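Local coordinates for uncharacterized protein (Bacillus cereus, PDB 4QVU) that is of unknown function, though its HIT-like fold and bound zinc suggest kinship with the galactose-1-phosphate uridylyltransferases, at residues Y134-F143 / F208-K218. Residues are numbered along the deposited sequence; the frame is centred on the assembly and turned at random.
With NA (sodium ion), chain D; NA (sodium ion), chain B.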
loop_
_atom_site.group_PDB
_atom_site.type_symbol
_atom_site.label_atom_id
_atom_site.label_comp_id
_atom_site.label_asym_id
_atom_site.label_seq_id
_atom_site.Cartn_x
_atom_site.Cartn_y
_atom_site.Cartn_z
ATOM N N TYR A 134 1.531 -11.089 -19.185
ATOM C CA TYR A 134 2.130 -11.023 -17.848
ATOM C C TYR A 134 2.408 -9.584 -17.369
ATOM O O TYR A 134 2.608 -9.393 -16.173
ATOM C CB TYR A 134 3.430 -11.834 -17.765
ATOM C CG TYR A 134 4.602 -11.281 -18.542
ATOM C CD1 TYR A 134 5.468 -10.355 -17.970
ATOM C CD2 TYR A 134 4.908 -11.758 -19.814
ATOM C CE1 TYR A 134 6.565 -9.860 -18.673
ATOM C CE2 TYR A 134 6.010 -11.277 -20.522
ATOM C CZ TYR A 134 6.838 -10.330 -19.944
ATOM O OH TYR A 134 7.928 -9.853 -20.625
ATOM N N LEU A 135 2.419 -8.594 -18.270
ATOM C CA LEU A 135 2.668 -7.201 -17.905
ATOM C C LEU A 135 1.410 -6.508 -17.378
ATOM O O LEU A 135 1.526 -5.493 -16.678
ATOM C CB LEU A 135 3.210 -6.417 -19.104
ATOM C CG LEU A 135 4.646 -6.704 -19.546
ATOM C CD1 LEU A 135 4.954 -5.981 -20.831
ATOM C CD2 LEU A 135 5.655 -6.315 -18.463
ATOM N N ASP A 136 0.218 -7.059 -17.698
ATOM C CA ASP A 136 -1.078 -6.484 -17.336
ATOM C C ASP A 136 -1.145 -5.902 -15.917
ATOM O O ASP A 136 -1.481 -4.727 -15.790
ATOM C CB ASP A 136 -2.210 -7.509 -17.477
ATOM C CG ASP A 136 -2.676 -7.713 -18.896
ATOM O OD1 ASP A 136 -2.129 -7.050 -19.803
ATOM O OD2 ASP A 136 -3.605 -8.526 -19.104
ATOM N N ASN A 137 -0.823 -6.692 -14.875
ATOM C CA ASN A 137 -0.963 -6.282 -13.473
ATOM C C ASN A 137 0.348 -5.857 -12.817
ATOM O O ASN A 137 0.422 -5.825 -11.592
ATOM C CB ASN A 137 -1.576 -7.424 -12.662
ATOM C CG ASN A 137 -2.902 -7.902 -13.180
ATOM O OD1 ASN A 137 -3.720 -7.135 -13.700
ATOM N ND2 ASN A 137 -3.141 -9.188 -13.052
ATOM N N VAL A 138 1.360 -5.506 -13.591
ATOM C CA VAL A 138 2.599 -4.941 -13.038
ATOM C C VAL A 138 2.732 -3.530 -13.632
ATOM O O VAL A 138 2.318 -3.297 -14.778
ATOM C CB VAL A 138 3.894 -5.799 -13.206
ATOM C CG1 VAL A 138 3.788 -7.109 -12.431
ATOM C CG2 VAL A 138 4.244 -6.058 -14.670
ATOM N N GLU A 139 3.209 -2.570 -12.832
ATOM C CA GLU A 139 3.352 -1.202 -13.336
ATOM C C GLU A 139 4.831 -0.815 -13.395
ATOM O O GLU A 139 5.670 -1.476 -12.786
ATOM C CB GLU A 139 2.549 -0.194 -12.503
ATOM C CG GLU A 139 2.856 -0.169 -11.021
ATOM C CD GLU A 139 2.385 1.102 -10.345
ATOM O OE1 GLU A 139 2.856 2.195 -10.739
ATOM O OE2 GLU A 139 1.581 1.003 -9.391
ATOM N N GLN A 140 5.134 0.247 -14.145
ATOM C CA GLN A 140 6.462 0.828 -14.361
ATOM C C GLN A 140 7.177 1.116 -13.028
ATOM O O GLN A 140 8.357 0.772 -12.889
ATOM C CB GLN A 140 6.331 2.125 -15.185
ATOM C CG GLN A 140 5.743 1.889 -16.586
ATOM C CD GLN A 140 5.413 3.149 -17.363
ATOM O OE1 GLN A 140 4.951 4.165 -16.813
ATOM N NE2 GLN A 140 5.555 3.072 -18.686
ATOM N N ASP A 141 6.452 1.679 -12.034
ATOM C CA ASP A 141 7.010 2.032 -10.722
ATOM C C ASP A 141 7.397 0.810 -9.875
ATOM O O ASP A 141 8.129 0.994 -8.901
ATOM C CB ASP A 141 6.041 2.911 -9.926
ATOM C CG ASP A 141 5.989 4.360 -10.395
ATOM O OD1 ASP A 141 6.542 4.663 -11.488
ATOM O OD2 ASP A 141 5.388 5.189 -9.683
ATOM N N ASN A 142 6.984 -0.422 -10.249
ATOM C CA ASN A 142 7.401 -1.640 -9.531
ATOM C C ASN A 142 8.868 -1.998 -9.848
ATOM O O ASN A 142 9.440 -2.863 -9.175
ATOM C CB ASN A 142 6.502 -2.846 -9.854
ATOM C CG ASN A 142 5.061 -2.736 -9.418
ATOM O OD1 ASN A 142 4.145 -3.121 -10.149
ATOM N ND2 ASN A 142 4.811 -2.196 -8.232
ATOM N N PHE A 143 9.470 -1.318 -10.849
ATOM C CA PHE A 143 10.840 -1.558 -11.332
ATOM C C PHE A 143 11.769 -0.325 -11.068
ATOM O O PHE A 143 12.972 -0.398 -11.342
ATOM C CB PHE A 143 10.813 -1.928 -12.842
ATOM C CG PHE A 143 9.848 -3.064 -13.123
ATOM C CD1 PHE A 143 10.165 -4.373 -12.770
ATOM C CD2 PHE A 143 8.588 -2.812 -13.657
ATOM C CE1 PHE A 143 9.246 -5.410 -12.970
ATOM C CE2 PHE A 143 7.670 -3.850 -13.848
ATOM C CZ PHE A 143 8.007 -5.142 -13.505
ATOM N N PHE A 208 11.656 -12.392 -15.023
ATOM C CA PHE A 208 12.116 -11.620 -16.161
ATOM C C PHE A 208 10.944 -10.938 -16.818
ATOM O O PHE A 208 9.834 -11.475 -16.839
ATOM C CB PHE A 208 12.875 -12.498 -17.156
ATOM C CG PHE A 208 14.241 -12.930 -16.677
ATOM C CD1 PHE A 208 14.388 -14.040 -15.844
ATOM C CD2 PHE A 208 15.385 -12.254 -17.090
ATOM C CE1 PHE A 208 15.655 -14.450 -15.416
ATOM C CE2 PHE A 208 16.657 -12.670 -16.663
ATOM C CZ PHE A 208 16.782 -13.770 -15.834
ATOM N N TYR A 209 11.197 -9.722 -17.323
ATOM C CA TYR A 209 10.213 -8.872 -17.998
ATOM C C TYR A 209 10.831 -8.185 -19.210
ATOM O O TYR A 209 12.006 -7.796 -19.174
ATOM C CB TYR A 209 9.648 -7.787 -17.038
ATOM C CG TYR A 209 9.311 -8.258 -15.634
ATOM C CD1 TYR A 209 10.305 -8.419 -14.672
ATOM C CD2 TYR A 209 7.986 -8.448 -15.240
ATOM C CE1 TYR A 209 10.005 -8.854 -13.385
ATOM C CE2 TYR A 209 7.669 -8.837 -13.937
ATOM C CZ TYR A 209 8.685 -9.060 -13.021
ATOM O OH TYR A 209 8.401 -9.444 -11.736
ATOM N N TYR A 210 10.036 -8.049 -20.281
ATOM C CA TYR A 210 10.395 -7.288 -21.468
ATOM C C TYR A 210 9.392 -6.148 -21.500
ATOM O O TYR A 210 8.237 -6.343 -21.887
ATOM C CB TYR A 210 10.453 -8.132 -22.764
ATOM C CG TYR A 210 10.893 -7.311 -23.960
ATOM C CD1 TYR A 210 12.243 -7.069 -24.206
ATOM C CD2 TYR A 210 9.958 -6.717 -24.807
ATOM C CE1 TYR A 210 12.652 -6.276 -25.277
ATOM C CE2 TYR A 210 10.356 -5.914 -25.874
ATOM C CZ TYR A 210 11.704 -5.699 -26.106
ATOM O OH TYR A 210 12.102 -4.908 -27.152
ATOM N N LEU A 211 9.804 -4.994 -20.940
ATOM C CA LEU A 211 8.976 -3.803 -20.748
ATOM C C LEU A 211 9.685 -2.564 -21.266
ATOM O O LEU A 211 10.873 -2.404 -21.004
ATOM C CB LEU A 211 8.681 -3.662 -19.233
ATOM C CG LEU A 211 7.805 -2.479 -18.767
ATOM C CD1 LEU A 211 6.352 -2.624 -19.237
ATOM C CD2 LEU A 211 7.814 -2.361 -17.262
ATOM N N ASN A 212 8.957 -1.681 -21.991
ATOM C CA ASN A 212 9.454 -0.410 -22.557
ATOM C C ASN A 212 10.825 -0.600 -23.268
ATOM O O ASN A 212 11.743 0.211 -23.096
ATOM C CB ASN A 212 9.563 0.677 -21.460
ATOM C CG ASN A 212 8.289 0.986 -20.697
ATOM O OD1 ASN A 212 8.311 1.229 -19.485
ATOM N ND2 ASN A 212 7.152 1.006 -21.377
ATOM N N GLU A 213 10.945 -1.705 -24.043
ATOM C CA GLU A 213 12.118 -2.120 -24.830
ATOM C C GLU A 213 13.365 -2.326 -23.923
ATOM O O GLU A 213 14.500 -2.140 -24.374
ATOM C CB GLU A 213 12.413 -1.112 -25.952
ATOM C CG GLU A 213 11.329 -1.059 -27.019
ATOM C CD GLU A 213 11.544 -0.014 -28.098
ATOM O OE1 GLU A 213 12.574 -0.081 -28.810
ATOM O OE2 GLU A 213 10.653 0.850 -28.261
ATOM N N LYS A 214 13.137 -2.768 -22.661
ATOM C CA LYS A 214 14.174 -3.079 -21.662
ATOM C C LYS A 214 14.033 -4.508 -21.159
ATOM O O LYS A 214 12.909 -5.006 -21.067
ATOM C CB LYS A 214 14.112 -2.127 -20.447
ATOM C CG LYS A 214 14.239 -0.647 -20.720
ATOM C CD LYS A 214 13.751 0.095 -19.489
ATOM C CE LYS A 214 13.555 1.564 -19.718
ATOM N NZ LYS A 214 12.905 2.198 -18.549
ATOM N N ILE A 215 15.154 -5.148 -20.785
ATOM C CA ILE A 215 15.133 -6.483 -20.192
ATOM C C ILE A 215 15.408 -6.284 -18.719
ATOM O O ILE A 215 16.447 -5.731 -18.345
ATOM C CB ILE A 215 16.075 -7.519 -20.861
ATOM C CG1 ILE A 215 15.620 -7.782 -22.322
ATOM C CG2 ILE A 215 16.105 -8.834 -20.029
ATOM C CD1 ILE A 215 16.547 -8.645 -23.174
ATOM N N ILE A 216 14.431 -6.677 -17.893
ATOM C CA ILE A 216 14.458 -6.531 -16.443
ATOM C C ILE A 216 14.440 -7.883 -15.771
ATOM O O ILE A 216 13.626 -8.747 -16.119
ATOM C CB ILE A 216 13.261 -5.673 -15.937
ATOM C CG1 ILE A 216 13.175 -4.314 -16.679
ATOM C CG2 ILE A 216 13.315 -5.502 -14.401
ATOM C CD1 ILE A 216 11.877 -3.516 -16.482
ATOM N N CYS A 217 15.305 -8.043 -14.764
ATOM C CA CYS A 217 15.283 -9.205 -13.910
ATOM C C CYS A 217 15.015 -8.757 -12.492
ATOM O O CYS A 217 15.830 -8.043 -11.899
ATOM C CB CYS A 217 16.547 -10.048 -13.998
ATOM S SG CYS A 217 16.509 -11.488 -12.899
ATOM N N LYS A 218 13.869 -9.172 -11.949
ATOM C CA LYS A 218 13.534 -8.879 -10.569
ATOM C C LYS A 218 13.951 -10.084 -9.723
ATOM O O LYS A 218 13.493 -11.199 -9.966
ATOM C CB LYS A 218 12.053 -8.530 -10.413
ATOM C CG LYS A 218 11.665 -8.091 -9.010
ATOM C CD LYS A 218 10.179 -7.815 -8.875
ATOM C CE LYS A 218 9.743 -6.493 -9.455
ATOM N NZ LYS A 218 10.144 -5.349 -8.595
HETATM NA NA NA D . 1.669 -3.162 -16.917
HETATM NA NA NA B . -3.012 -3.366 -16.690
HETATM O O HOH W 1 3.760 -1.719 -17.303
HETATM O O HOH W 2 -5.105 -4.817 -16.347
#
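Phe143 points the edge of its ring at the face of Tyr209 in a T-shaped stack, the centre of a contact between the loop that links strands 123-129 and 145-150 and a beta hairpin in the middle of the antiparallel sheet of this HIT-like fold. The hairpin, strands 203-211 and 214-222, turns through a type I' turn from Leu211 to Lys214. The two ring planes stand 65° apart with centroids 4.7 Å from each other, and Phe143 CE1 sits over the centre of the Tyr209 ring. With its CG anti to the carbonyl carbon, Phe143 sends the ring in between three hairpin side chains: Ile216 CD1 lies over one face, Leu211 CD2 meets Phe143 CD2 and CE2 obliquely, and Lys218 CE comes within 3.7 Å of Phe143 CE1. Leu211 is shared, its other methyl, CD1, touching Leu135 CD2 at 3.8 Å. Leu135 and Val138 bound a type I turn, and their carbonyl oxygens bind a sodium ion also held by Asp136 O of a second subunit, joining this loop to the assembly. The Tyr209 hydroxyl leaves the contact to bond Gly231 O of a third subunit. On the Leu135 side, Tyr134 lies obliquely against Tyr209, and its OH accepts a hydrogen bond from Tyr210 N, 2.8 Å long and fairly straight at 155°, the N lying near the plane of the Tyr134 ring at its edge. At the far end of the loop the Lys218 chain, bent at chi3 and chi4, brings its ammonium, which also forms a salt bridge with Glu168 and a hydrogen bond to Asn170, to the 3-10 segment 140-142, where Lys218 NZ donates to Asn142 O at 2.6 Å, 26° off the carbonyl plane.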